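Local coordinates for protein alginate lyase, family PL7 (Zobellia galactanivorans, PDB 3ZPY) that probably cleaves the glycosidic bonds of the brown-algal polysaccharide alginate by beta-elimination, through this catalytic domain of the PL7 lyase family, at residues L8-A12 / N13-I17; T29-D32 / D33-D36; S38-Y42 / N43-D47; K61-R64 / G65-G68; R80-N84 / G85-S89. All blocks are in the same frame, centred on the assembly; numbering follows the deposited sequence.

Contact 1. Residues L8-A12 / N13-I17; sequences LGITA and NTWKI
A turn closed between T11 and T14 carries the chain from helix 4-8, which ends in a Schellman motif with G9 at its C-prime position, into strand 15-21 of the beta-jelly roll. T11 O takes two backbone bonds at once. W15 N reaches T11 O at 3.0 Å, nearly in line with the C=O bond, whereas T14 N, also 3.0 Å from T11 O, stands well above the carbonyl plane. T14 closes the turn from its other end: with the hydroxyl tucked between its own backbone N and carbonyl carbon (chi1 57°), OG1 is brought to T11 N, from which it accepts at 3.2 Å with an N-H...O angle of 151°. A water 2.8 Å from T14 OG1 donates to G9 O and so links the turn to the helix end. A valine in place of T14 would probably leave T11 N without its acceptor and this water with one partner fewer. On the buried side, I10 CG2 presses on W15 CD1 at 3.3 Å, oblique to the indole, the two side chains crossing at about a right angle. I10 CD1 just reaches I17 CD1 at 4.5 Å, and L243 of strand 235-247 touches both I10 and W15. The turn thus pairs the N-H groups of T11, T14 and W15 locally, while I10 and W15 pack against apolar neighbours.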
loop_
_atom_site.group_PDB
_atom_site.type_symbol
_atom_site.label_atom_id
_atom_site.label_comp_id
_atom_site.label_asym_id
_atom_site.label_seq_id
_atom_site.Cartn_x
_atom_site.Cartn_y
_atom_site.Cartn_z
ATOM N N LEU A 8 -15.250 0.379 -5.788
ATOM C CA LEU A 8 -14.319 -0.614 -5.313
ATOM C C LEU A 8 -15.021 -1.674 -4.443
ATOM O O LEU A 8 -14.458 -2.765 -4.183
ATOM C CB LEU A 8 -13.209 0.087 -4.545
ATOM C CG LEU A 8 -11.908 -0.682 -4.362
ATOM C CD1 LEU A 8 -11.193 -1.138 -5.645
ATOM C CD2 LEU A 8 -10.929 0.204 -3.510
ATOM N N GLY A 9 -16.247 -1.375 -4.005
ATOM C CA GLY A 9 -16.998 -2.324 -3.142
ATOM C C GLY A 9 -16.511 -2.391 -1.717
ATOM O O GLY A 9 -16.475 -3.477 -1.124
ATOM N N ILE A 10 -16.097 -1.267 -1.162
ATOM C CA ILE A 10 -15.500 -1.221 0.221
ATOM C C ILE A 10 -16.490 -0.513 1.136
ATOM O O ILE A 10 -17.319 0.260 0.698
ATOM C CB ILE A 10 -14.097 -0.524 0.276
ATOM C CG1 ILE A 10 -14.154 0.928 -0.278
ATOM C CG2 ILE A 10 -13.050 -1.385 -0.526
ATOM C CD1 ILE A 10 -12.831 1.649 -0.085
ATOM N N THR A 11 -16.383 -0.767 2.439
ATOM C CA THR A 11 -17.276 -0.117 3.409
ATOM C C THR A 11 -16.384 0.166 4.665
ATOM O O THR A 11 -15.311 -0.439 4.762
ATOM C CB THR A 11 -18.431 -1.065 3.837
ATOM O OG1 THR A 11 -17.825 -2.163 4.602
ATOM C CG2 THR A 11 -19.225 -1.570 2.605
ATOM N N ALA A 12 -16.841 0.997 5.592
ATOM C CA ALA A 12 -16.024 1.323 6.772
ATOM C C ALA A 12 -15.764 0.033 7.600
ATOM O O ALA A 12 -14.717 -0.148 8.258
ATOM C CB ALA A 12 -16.722 2.391 7.605
ATOM N N ASN A 13 -16.696 -0.880 7.540
ATOM C CA ASN A 13 -16.572 -2.078 8.251
ATOM C C ASN A 13 -15.519 -3.095 7.671
ATOM O O ASN A 13 -15.012 -3.980 8.386
ATOM C CB ASN A 13 -17.914 -2.628 8.631
ATOM C CG ASN A 13 -18.393 -2.096 9.998
ATOM O OD1 ASN A 13 -18.988 -2.841 10.763
ATOM N ND2 ASN A 13 -18.037 -0.809 10.348
ATOM N N THR A 14 -15.116 -2.899 6.381
ATOM C CA THR A 14 -14.104 -3.756 5.741
ATOM C C THR A 14 -12.712 -3.073 5.480
ATOM O O THR A 14 -11.714 -3.778 5.361
ATOM C CB THR A 14 -14.635 -4.439 4.428
ATOM O OG1 THR A 14 -15.074 -3.415 3.537
ATOM C CG2 THR A 14 -15.781 -5.383 4.751
ATOM N N TRP A 15 -12.716 -1.757 5.307
ATOM C CA TRP A 15 -11.456 -1.014 5.075
ATOM C C TRP A 15 -11.575 0.392 5.650
ATOM O O TRP A 15 -12.598 1.040 5.501
ATOM C CB TRP A 15 -11.154 -0.846 3.600
ATOM C CG TRP A 15 -10.981 -2.142 2.842
ATOM C CD1 TRP A 15 -11.976 -2.869 2.174
ATOM C CD2 TRP A 15 -9.734 -2.891 2.656
ATOM N NE1 TRP A 15 -11.445 -4.008 1.656
ATOM C CE2 TRP A 15 -10.089 -4.074 1.922
ATOM C CE3 TRP A 15 -8.387 -2.719 3.095
ATOM C CZ2 TRP A 15 -9.137 -5.015 1.564
ATOM C CZ3 TRP A 15 -7.453 -3.654 2.743
ATOM C CH2 TRP A 15 -7.809 -4.787 1.979
ATOM N N LYS A 16 -10.520 0.841 6.346
ATOM C CA LYS A 16 -10.396 2.200 6.741
ATOM C C LYS A 16 -9.550 2.934 5.676
ATOM O O LYS A 16 -8.539 2.418 5.186
ATOM C CB LYS A 16 -9.677 2.244 8.104
ATOM C CG LYS A 16 -9.221 3.610 8.577
ATOM C CD LYS A 16 -8.775 3.549 10.087
ATOM C CE LYS A 16 -9.823 3.008 11.126
ATOM N NZ LYS A 16 -9.599 2.994 12.662
ATOM N N ILE A 17 -9.961 4.173 5.394
ATOM C CA ILE A 17 -9.302 4.986 4.350
ATOM C C ILE A 17 -8.351 5.990 4.997
ATOM O O ILE A 17 -8.800 6.892 5.706
ATOM C CB ILE A 17 -10.346 5.724 3.500
ATOM C CG1 ILE A 17 -11.240 4.737 2.811
ATOM C CG2 ILE A 17 -9.632 6.530 2.410
ATOM C CD1 ILE A 17 -12.482 5.450 2.233
HETATM O O HOH W 1 -15.852 -4.692 1.212
#

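Contact 2. Residues T29-D32 / D33-D36; sequences TYYD and DITD. With NA (sodium ion), chain C.
Y31, at the end of strand 29-31, packs against the Asx turn and 3-10 segment through which the chain leaves the jelly-roll sheet. Its CG is anti to the carbonyl carbon (chi1 -76°), which lays the ring along the residues that follow. CB starts close in, 3.6 Å from D33 O and 3.9 Å from I34 CD1. CG still faces D33 O, at a longer range. Beyond it the ring divides its contacts: CD1 meets I34 CD1 at 4.1 Å, while CD2 lies 3.9 Å from D36 CB, and CE2 continues along the same flank to the D36 carbonyl carbon. The I34 side chain crosses Y31 at about a right angle, that of D36 obliquely, its carboxylate turned 65° from the ring plane. An alanine in place of Y31 is likely to open a gap between I34 and D36, leaving the D36 side chain less restrained. The segment that Y31 leans on is held by D33. D33 OD1 accepts from T35 N at 2.9 Å, making the Asx turn, and from T35 OG1 at 2.7 Å; both donors come from the same face of the carboxylate. D36 N adds a backbone bond to D33 O at 2.9 Å. A37 and I40 supply further sodium ligands to the ion that T35 O, on the far side of the 3-10 segment from Y31, binds at 2.8 Å.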
loop_
_atom_site.group_PDB
_atom_site.type_symbol
_atom_site.label_atom_id
_atom_site.label_comp_id
_atom_site.label_asym_id
_atom_site.label_seq_id
_atom_site.Cartn_x
_atom_site.Cartn_y
_atom_site.Cartn_z
ATOM N N THR A 29 -3.015 17.849 5.597
ATOM C CA THR A 29 -3.218 17.240 6.914
ATOM C C THR A 29 -3.584 15.775 6.701
ATOM O O THR A 29 -4.561 15.442 6.029
ATOM C CB THR A 29 -4.337 17.964 7.683
ATOM O OG1 THR A 29 -4.011 19.358 7.819
ATOM C CG2 THR A 29 -4.459 17.402 9.123
ATOM N N TYR A 30 -2.795 14.875 7.287
ATOM C CA TYR A 30 -3.069 13.454 7.230
ATOM C C TYR A 30 -4.161 13.035 8.226
ATOM O O TYR A 30 -4.183 13.486 9.394
ATOM C CB TYR A 30 -1.762 12.713 7.557
ATOM C CG TYR A 30 -1.882 11.202 7.467
ATOM C CD1 TYR A 30 -2.265 10.583 6.282
ATOM C CD2 TYR A 30 -1.646 10.420 8.555
ATOM C CE1 TYR A 30 -2.413 9.221 6.190
ATOM C CE2 TYR A 30 -1.758 9.065 8.485
ATOM C CZ TYR A 30 -2.137 8.470 7.287
ATOM O OH TYR A 30 -2.267 7.108 7.252
ATOM N N TYR A 31 -4.990 12.112 7.788
ATOM C CA TYR A 31 -5.971 11.414 8.635
ATOM C C TYR A 31 -5.832 9.944 8.477
ATOM O O TYR A 31 -6.071 9.397 7.389
ATOM C CB TYR A 31 -7.430 11.781 8.257
ATOM C CG TYR A 31 -7.806 13.141 8.754
ATOM C CD1 TYR A 31 -7.423 14.307 8.050
ATOM C CD2 TYR A 31 -8.536 13.274 9.937
ATOM C CE1 TYR A 31 -7.764 15.579 8.531
ATOM C CE2 TYR A 31 -8.893 14.538 10.414
ATOM C CZ TYR A 31 -8.509 15.689 9.711
ATOM O OH TYR A 31 -8.825 16.930 10.187
ATOM N N ASP A 32 -5.564 9.258 9.576
ATOM C CA ASP A 32 -5.562 7.804 9.562
ATOM C C ASP A 32 -6.957 7.263 9.185
ATOM O O ASP A 32 -7.048 6.278 8.537
ATOM C CB ASP A 32 -5.099 7.350 10.958
ATOM C CG ASP A 32 -5.247 5.878 11.163
ATOM O OD1 ASP A 32 -4.349 5.162 10.696
ATOM O OD2 ASP A 32 -6.256 5.460 11.789
ATOM N N ASP A 33 -8.011 7.935 9.650
ATOM C CA ASP A 33 -9.335 7.642 9.157
ATOM C C ASP A 33 -9.909 8.948 8.619
ATOM O O ASP A 33 -10.293 9.830 9.384
ATOM C CB ASP A 33 -10.203 7.076 10.298
ATOM C CG ASP A 33 -11.590 6.677 9.789
ATOM O OD1 ASP A 33 -11.991 7.198 8.717
ATOM O OD2 ASP A 33 -12.308 5.925 10.502
ATOM N N ILE A 34 -9.960 9.016 7.275
ATOM C CA ILE A 34 -10.381 10.241 6.621
ATOM C C ILE A 34 -11.805 10.689 7.015
ATOM O O ILE A 34 -12.165 11.857 6.896
ATOM C CB ILE A 34 -10.226 10.113 5.085
ATOM C CG1 ILE A 34 -10.292 11.517 4.451
ATOM C CG2 ILE A 34 -11.320 9.157 4.548
ATOM C CD1 ILE A 34 -9.127 12.433 4.774
ATOM N N THR A 35 -12.610 9.714 7.411
ATOM C CA THR A 35 -13.962 10.076 7.787
ATOM C C THR A 35 -14.024 10.909 9.073
ATOM O O THR A 35 -15.070 11.457 9.413
ATOM C CB THR A 35 -14.917 8.867 7.866
ATOM O OG1 THR A 35 -14.563 8.012 8.947
ATOM C CG2 THR A 35 -15.004 8.099 6.606
ATOM N N ASP A 36 -12.918 10.960 9.822
ATOM C CA ASP A 36 -12.793 11.893 10.948
ATOM C C ASP A 36 -12.734 13.360 10.533
ATOM O O ASP A 36 -12.937 14.239 11.378
ATOM C CB ASP A 36 -11.540 11.577 11.775
ATOM C CG ASP A 36 -11.675 10.319 12.564
ATOM O OD1 ASP A 36 -12.791 9.887 12.791
ATOM O OD2 ASP A 36 -10.648 9.739 12.983
HETATM NA NA NA C . -16.787 13.576 9.088
HETATM O O HOH W 2 -18.158 12.638 11.524
#

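Contact 3. Residues S38-Y42 / N43-D47; sequences SGISY and NTYSD. With NA (sodium ion), chain C.
I40 and Y45 meet obliquely, the isoleucine CG2 resting 3.8 Å from Y45 CD1 with CD1 of I40 a little farther from the same ring atom. The Y45 ring also meets F51, the two planes only about 10° apart. Y42 has a different setting: the backbone N of N43 lies at the edge of its ring, near the ring plane. Its CG is anti to the backbone N (chi1 -169°), which swings the phenol off the turn, and its OH bonds to W15 O. From S41 to T44 the chain makes a tight turn. T44 N donates to S41 O at 3.2 Å from above the carbonyl plane, with an N-H...O angle of 138°, and a weak bond of 3.4 Å runs from Y45 N to Y42 O. The hydroxyls S41 OG and T44 OG1 lie 2.9 Å apart, one from each end of the turn. Two waters stitch it further: one accepts from S41 N and sits 2.9 Å from T44 OG1, the other donates to Y42 O and to Y45 O, the latter at 2.8 Å. Just before the turn, I40 O is a sodium ligand at 2.8 Å, sharing the ion with T35 and A37, so this loop is tied by metal to the preceding 3-10 segment. The piece belongs to the loop that follows strand 29-31 and precedes strand 51-53 in the chain, mostly at the surface: N43 OD1 bonds to S6 OG and Y42 packs on A5, both in helix 4-8, while Y45 OH reaches S19 OG in strand 15-21.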
loop_
_atom_site.group_PDB
_atom_site.type_symbol
_atom_site.label_atom_id
_atom_site.label_comp_id
_atom_site.label_asym_id
_atom_site.label_seq_id
_atom_site.Cartn_x
_atom_site.Cartn_y
_atom_site.Cartn_z
ATOM N N SER A 38 -13.702 16.933 8.847
ATOM C CA SER A 38 -14.952 17.675 8.691
ATOM C C SER A 38 -15.509 17.507 7.292
ATOM O O SER A 38 -14.791 17.735 6.320
ATOM C CB SER A 38 -14.705 19.158 8.934
ATOM O OG SER A 38 -14.285 19.384 10.257
ATOM N N GLY A 39 -16.797 17.128 7.187
ATOM C CA GLY A 39 -17.465 17.091 5.876
ATOM C C GLY A 39 -17.335 15.817 5.082
ATOM O O GLY A 39 -17.783 15.757 3.906
ATOM N N ILE A 40 -16.659 14.817 5.657
ATOM C CA ILE A 40 -16.317 13.605 4.911
ATOM C C ILE A 40 -17.154 12.459 5.452
ATOM O O ILE A 40 -17.270 12.293 6.645
ATOM C CB ILE A 40 -14.823 13.212 5.105
ATOM C CG1 ILE A 40 -13.848 14.308 4.622
ATOM C CG2 ILE A 40 -14.558 11.892 4.407
ATOM C CD1 ILE A 40 -14.281 14.973 3.356
ATOM N N SER A 41 -17.834 11.716 4.544
ATOM C CA SER A 41 -18.476 10.447 4.931
ATOM C C SER A 41 -18.024 9.369 3.957
ATOM O O SER A 41 -17.678 9.618 2.804
ATOM C CB SER A 41 -19.961 10.543 4.982
ATOM O OG SER A 41 -20.449 10.871 3.711
ATOM N N TYR A 42 -17.900 8.185 4.501
ATOM C CA TYR A 42 -17.200 7.138 3.847
ATOM C C TYR A 42 -17.706 6.866 2.397
ATOM O O TYR A 42 -16.866 6.813 1.454
ATOM C CB TYR A 42 -17.364 5.822 4.672
ATOM C CG TYR A 42 -16.454 4.698 4.218
ATOM C CD1 TYR A 42 -16.729 3.933 3.083
ATOM C CD2 TYR A 42 -15.293 4.466 4.928
ATOM C CE1 TYR A 42 -15.878 2.885 2.716
ATOM C CE2 TYR A 42 -14.414 3.426 4.585
ATOM C CZ TYR A 42 -14.683 2.654 3.451
ATOM O OH TYR A 42 -13.798 1.641 3.128
ATOM N N ASN A 43 -19.049 6.683 2.217
ATOM C CA ASN A 43 -19.497 6.219 0.921
ATOM C C ASN A 43 -19.592 7.338 -0.087
ATOM O O ASN A 43 -19.903 7.054 -1.214
ATOM C CB ASN A 43 -20.850 5.480 1.000
ATOM C CG ASN A 43 -21.244 4.761 -0.367
ATOM O OD1 ASN A 43 -20.428 4.011 -0.998
ATOM N ND2 ASN A 43 -22.496 4.978 -0.802
ATOM N N THR A 44 -19.400 8.583 0.282
ATOM C CA THR A 44 -19.279 9.685 -0.697
ATOM C C THR A 44 -17.890 10.293 -0.832
ATOM O O THR A 44 -17.684 11.138 -1.705
ATOM C CB THR A 44 -20.299 10.782 -0.446
ATOM O OG1 THR A 44 -20.057 11.367 0.844
ATOM C CG2 THR A 44 -21.702 10.276 -0.376
ATOM N N TYR A 45 -16.943 9.853 -0.017
ATOM C CA TYR A 45 -15.626 10.488 -0.082
ATOM C C TYR A 45 -14.957 10.377 -1.460
ATOM O O TYR A 45 -14.759 9.263 -1.977
ATOM C CB TYR A 45 -14.685 9.893 0.975
ATOM C CG TYR A 45 -13.299 10.487 0.927
ATOM C CD1 TYR A 45 -13.098 11.872 0.914
ATOM C CD2 TYR A 45 -12.198 9.668 0.764
ATOM C CE1 TYR A 45 -11.817 12.409 0.855
ATOM C CE2 TYR A 45 -10.912 10.195 0.658
ATOM C CZ TYR A 45 -10.725 11.554 0.652
ATOM O OH TYR A 45 -9.430 12.079 0.576
ATOM N N SER A 46 -14.498 11.531 -1.980
ATOM C CA SER A 46 -13.740 11.588 -3.217
ATOM C C SER A 46 -13.007 12.922 -3.192
ATOM O O SER A 46 -13.625 13.950 -2.913
ATOM C CB SER A 46 -14.688 11.475 -4.437
ATOM O OG SER A 46 -13.959 11.448 -5.645
ATOM N N ASP A 47 -11.743 12.875 -3.654
ATOM C CA ASP A 47 -10.997 14.084 -3.784
ATOM C C ASP A 47 -10.054 13.828 -4.954
ATOM O O ASP A 47 -9.199 12.957 -4.877
ATOM C CB ASP A 47 -10.204 14.384 -2.504
ATOM C CG ASP A 47 -9.382 15.642 -2.564
ATOM O OD1 ASP A 47 -9.069 16.190 -3.658
ATOM O OD2 ASP A 47 -9.001 16.130 -1.488
HETATM NA NA NA C . -16.787 13.576 9.088
HETATM O O HOH W 3 -17.737 12.796 1.830
HETATM O O HOH W 4 -16.096 6.864 -1.525
HETATM O O HOH W 2 -18.158 12.638 11.524
#

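Contact 4. Residues K61-R64 / G65-G68; sequences KCYR and GLGG
L66 folds back on Y63 where strand 58-63 runs into two successive type II beta turns, Y63 to L66 and G65 to G68. The tight part is at the first of them. L66 N donates to Y63 O at 3.1 Å with an N-H...O angle of 154°, from above the carbonyl plane, and L66 CB is pressed just as close to Y63 O, at 3.1 Å. The leucine CG is anti to its N (chi1 -172°), which sends CD2 back along the strand: it comes to the edge of the Y63 ring, 4.1 Å from Y63 CD1, and lies 4.1 Å from C62 SG. The same methyl nears Y63 N, a buried amide without a partner in the model. G65 makes the corner with positive phi, where a CB would collide with R64 O. The looser side is the second turn, which ends at the partly exposed G68, its N bonded to G65 O at 3.0 Å. R64 extends away from both turns, its guanidinium held by the carbonyls of Q110, D111 and S230. Strand 58-63 lies between strands 51-53 and 235-247 in one sheet, while C62 touches N221 and L223 of strand 221-223 in the other sheet.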
loop_
_atom_site.group_PDB
_atom_site.type_symbol
_atom_site.label_atom_id
_atom_site.label_comp_id
_atom_site.label_asym_id
_atom_site.label_seq_id
_atom_site.Cartn_x
_atom_site.Cartn_y
_atom_site.Cartn_z
ATOM N N LYS A 61 -3.526 8.743 -5.146
ATOM C CA LYS A 61 -2.502 9.687 -5.627
ATOM C C LYS A 61 -1.836 10.346 -4.364
ATOM O O LYS A 61 -2.563 10.958 -3.525
ATOM C CB LYS A 61 -3.244 10.799 -6.508
ATOM C CG LYS A 61 -2.263 11.665 -7.242
ATOM C CD LYS A 61 -2.936 12.597 -8.224
ATOM C CE LYS A 61 -1.961 13.405 -9.016
ATOM N NZ LYS A 61 -2.659 14.130 -10.101
ATOM N N CYS A 62 -0.528 10.163 -4.274
ATOM C CA CYS A 62 0.212 10.667 -3.095
ATOM C C CYS A 62 1.446 11.399 -3.571
ATOM O O CYS A 62 2.013 11.063 -4.619
ATOM C CB CYS A 62 0.502 9.454 -2.129
ATOM S SG CYS A 62 1.138 9.966 -0.535
ATOM N N TYR A 63 1.882 12.384 -2.801
ATOM C CA TYR A 63 2.871 13.320 -3.304
ATOM C C TYR A 63 4.097 13.296 -2.422
ATOM O O TYR A 63 3.973 13.180 -1.196
ATOM C CB TYR A 63 2.332 14.795 -3.330
ATOM C CG TYR A 63 1.082 14.924 -4.149
ATOM C CD1 TYR A 63 -0.156 14.468 -3.637
ATOM C CD2 TYR A 63 1.121 15.575 -5.409
ATOM C CE1 TYR A 63 -1.316 14.517 -4.365
ATOM C CE2 TYR A 63 -0.083 15.649 -6.166
ATOM C CZ TYR A 63 -1.284 15.209 -5.574
ATOM O OH TYR A 63 -2.431 15.220 -6.350
ATOM N N ARG A 64 5.261 13.396 -3.059
ATOM C CA ARG A 64 6.524 13.630 -2.331
ATOM C C ARG A 64 6.318 14.838 -1.421
ATOM O O ARG A 64 5.766 15.888 -1.834
ATOM C CB ARG A 64 7.562 14.022 -3.416
ATOM C CG ARG A 64 9.010 14.207 -2.906
ATOM C CD ARG A 64 9.890 14.591 -4.098
ATOM N NE ARG A 64 11.335 14.455 -3.821
ATOM C CZ ARG A 64 12.164 15.452 -3.528
ATOM N NH1 ARG A 64 11.721 16.675 -3.257
ATOM N NH2 ARG A 64 13.471 15.222 -3.480
ATOM N N GLY A 65 6.746 14.697 -0.145
ATOM C CA GLY A 65 6.695 15.861 0.790
ATOM C C GLY A 65 5.280 16.192 1.283
ATOM O O GLY A 65 5.156 17.176 1.959
ATOM N N LEU A 66 4.241 15.391 0.910
ATOM C CA LEU A 66 2.891 15.661 1.320
ATOM C C LEU A 66 2.811 15.601 2.844
ATOM O O LEU A 66 3.155 14.587 3.481
ATOM C CB LEU A 66 1.988 14.650 0.708
ATOM C CG LEU A 66 0.443 14.832 0.849
ATOM C CD1 LEU A 66 -0.029 16.152 0.213
ATOM C CD2 LEU A 66 -0.393 13.638 0.326
ATOM N N GLY A 67 2.315 16.678 3.445
ATOM C CA GLY A 67 2.206 16.696 4.889
ATOM C C GLY A 67 3.581 16.757 5.596
ATOM O O GLY A 67 3.651 16.502 6.792
ATOM N N GLY A 68 4.669 17.055 4.872
ATOM C CA GLY A 68 6.062 16.951 5.372
ATOM C C GLY A 68 6.294 17.877 6.512
ATOM O O GLY A 68 7.254 17.682 7.286
#

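Contact 5. Residues R80-N84 / G85-S89; sequences REMDN and GNLAS
A beta hairpin joins strands 76-83 and 86-87 through a type I' turn from D83 to N86. D83 N donates to N86 O at 2.8 Å, and the N86 side chain reinforces the turn: ND2 donates to D83 O at 3.1 Å, nearly straight on to the carbonyl. R80, on the strand before the turn, grips the returning chain. Bent at chi2 (-88°), it brings NH1 to A88 O at 3.1 Å, in the guanidinium plane, on a lone pair and almost linear (171°); NH1 also donates to E81 O at 2.8 Å. A water bridges R80 NH2 and A88 O. L87 CD2 lies over one face of the same guanidinium, 3.6 Å from R80 CZ, and touches M82 SD at 3.8 Å. The folded M82 chain sets CE against the carbonyls of G85 and N86, while A88 CB packs 3.5 Å from E81 CD. R80 closes the R-x-E-L-R sequence characteristic of PL7 lyases. The E81 carboxylate is held by H247, W90 and the F217 backbone. Strand 76-83 pairs with strand 15-21 through R80 with K16 and M82 with T14, and with strand 216-219 through E81 with F217; the hairpin lies at its end, where G85 still bonds to N13.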
loop_
_atom_site.group_PDB
_atom_site.type_symbol
_atom_site.label_atom_id
_atom_site.label_comp_id
_atom_site.label_asym_id
_atom_site.label_seq_id
_atom_site.Cartn_x
_atom_site.Cartn_y
_atom_site.Cartn_z
ATOM N N ARG A 80 -6.704 0.344 4.959
ATOM C CA ARG A 80 -6.290 -0.503 6.054
ATOM C C ARG A 80 -7.359 -1.546 6.331
ATOM O O ARG A 80 -8.472 -1.170 6.632
ATOM C CB ARG A 80 -5.984 0.409 7.267
ATOM C CG ARG A 80 -5.323 -0.315 8.472
ATOM C CD ARG A 80 -6.320 -0.916 9.438
ATOM N NE ARG A 80 -5.606 -1.184 10.701
ATOM C CZ ARG A 80 -5.510 -2.370 11.323
ATOM N NH1 ARG A 80 -6.066 -3.483 10.848
ATOM N NH2 ARG A 80 -4.830 -2.465 12.440
ATOM N N GLU A 81 -7.016 -2.823 6.242
ATOM C CA GLU A 81 -8.004 -3.902 6.431
ATOM C C GLU A 81 -8.696 -3.819 7.761
ATOM O O GLU A 81 -8.012 -3.694 8.834
ATOM C CB GLU A 81 -7.305 -5.245 6.316
ATOM C CG GLU A 81 -8.288 -6.415 6.225
ATOM C CD GLU A 81 -7.649 -7.751 6.489
ATOM O OE1 GLU A 81 -6.384 -7.796 6.686
ATOM O OE2 GLU A 81 -8.403 -8.761 6.614
ATOM N N MET A 82 -10.026 -3.884 7.725
ATOM C CA MET A 82 -10.874 -3.985 8.930
ATOM C C MET A 82 -11.589 -5.342 8.993
ATOM O O MET A 82 -11.639 -6.046 7.978
ATOM C CB MET A 82 -11.829 -2.814 9.059
ATOM C CG MET A 82 -11.130 -1.437 9.041
ATOM S SD MET A 82 -10.121 -1.097 10.466
ATOM C CE MET A 82 -11.399 -0.754 11.685
ATOM N N ASP A 83 -12.161 -5.655 10.118
ATOM C CA ASP A 83 -12.764 -6.970 10.381
ATOM C C ASP A 83 -14.109 -6.665 11.057
ATOM O O ASP A 83 -14.262 -6.691 12.271
ATOM C CB ASP A 83 -11.836 -7.761 11.285
ATOM C CG ASP A 83 -12.449 -9.086 11.741
ATOM O OD1 ASP A 83 -13.374 -9.547 11.037
ATOM O OD2 ASP A 83 -11.944 -9.620 12.743
ATOM N N ASN A 84 -15.094 -6.419 10.229
ATOM C CA ASN A 84 -16.466 -6.111 10.736
ATOM C C ASN A 84 -16.430 -5.114 11.836
ATOM O O ASN A 84 -17.004 -5.277 12.927
ATOM C CB ASN A 84 -17.234 -7.387 11.077
ATOM C CG ASN A 84 -17.593 -8.113 9.834
ATOM O OD1 ASN A 84 -18.253 -7.536 8.997
ATOM N ND2 ASN A 84 -17.108 -9.345 9.655
ATOM N N GLY A 85 -15.683 -4.046 11.484
ATOM C CA GLY A 85 -15.581 -2.853 12.295
ATOM C C GLY A 85 -14.419 -2.878 13.293
ATOM O O GLY A 85 -13.929 -1.793 13.700
ATOM N N ASN A 86 -14.017 -4.086 13.760
ATOM C CA ASN A 86 -12.760 -4.270 14.605
ATOM C C ASN A 86 -11.562 -4.015 13.655
ATOM O O ASN A 86 -11.630 -4.146 12.434
ATOM C CB ASN A 86 -12.550 -5.707 15.136
ATOM C CG ASN A 86 -13.685 -6.182 15.959
ATOM O OD1 ASN A 86 -13.709 -5.969 17.147
ATOM N ND2 ASN A 86 -14.641 -6.867 15.304
ATOM N N LEU A 87 -10.411 -3.646 14.204
ATOM C CA LEU A 87 -9.187 -3.682 13.404
ATOM C C LEU A 87 -8.956 -5.144 12.993
ATOM O O LEU A 87 -9.034 -6.044 13.843
ATOM C CB LEU A 87 -7.997 -3.202 14.277
ATOM C CG LEU A 87 -8.002 -1.736 14.724
ATOM C CD1 LEU A 87 -6.911 -1.459 15.791
ATOM C CD2 LEU A 87 -7.913 -0.770 13.532
ATOM N N ALA A 88 -8.566 -5.363 11.741
ATOM C CA ALA A 88 -8.117 -6.731 11.350
ATOM C C ALA A 88 -6.833 -7.100 12.079
ATOM O O ALA A 88 -5.947 -6.260 12.166
ATOM C CB ALA A 88 -7.896 -6.822 9.885
ATOM N N SER A 89 -6.743 -8.349 12.512
ATOM C CA SER A 89 -5.587 -8.843 13.186
ATOM C C SER A 89 -5.624 -10.360 13.105
ATOM O O SER A 89 -6.488 -11.009 13.688
ATOM C CB SER A 89 -5.647 -8.405 14.663
ATOM O OG SER A 89 -4.549 -8.919 15.436
HETATM O O HOH W 5 -4.271 -4.895 13.956
HETATM O O HOH W 6 -9.092 -9.909 11.881
#

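How the contacts relate
Contact 4 is buried, contacts 1 and 5 are partly so, and contacts 2 and 3 lie at the surface. Contacts 1, 2 and 5 share one sheet: strand 15-21 runs between strands 29-31 and 76-83, and K16 O to R80 N and I17 O to I34 N are among the bonds that join them. Contacts 2 and 3 meet at the sodium, which both reach by backbone carbonyls, whereas Y42 ties contact 3 to contact 1. Contact 4 stands apart on the second sheet, about 26 Å between centres from contact 5. Apolar packing and glycine turns dominate there, while the surface contacts add carboxylate, hydroxyl, water and metal to tyrosine-isoleucine packing, and contact 5 relies on a guanidinium.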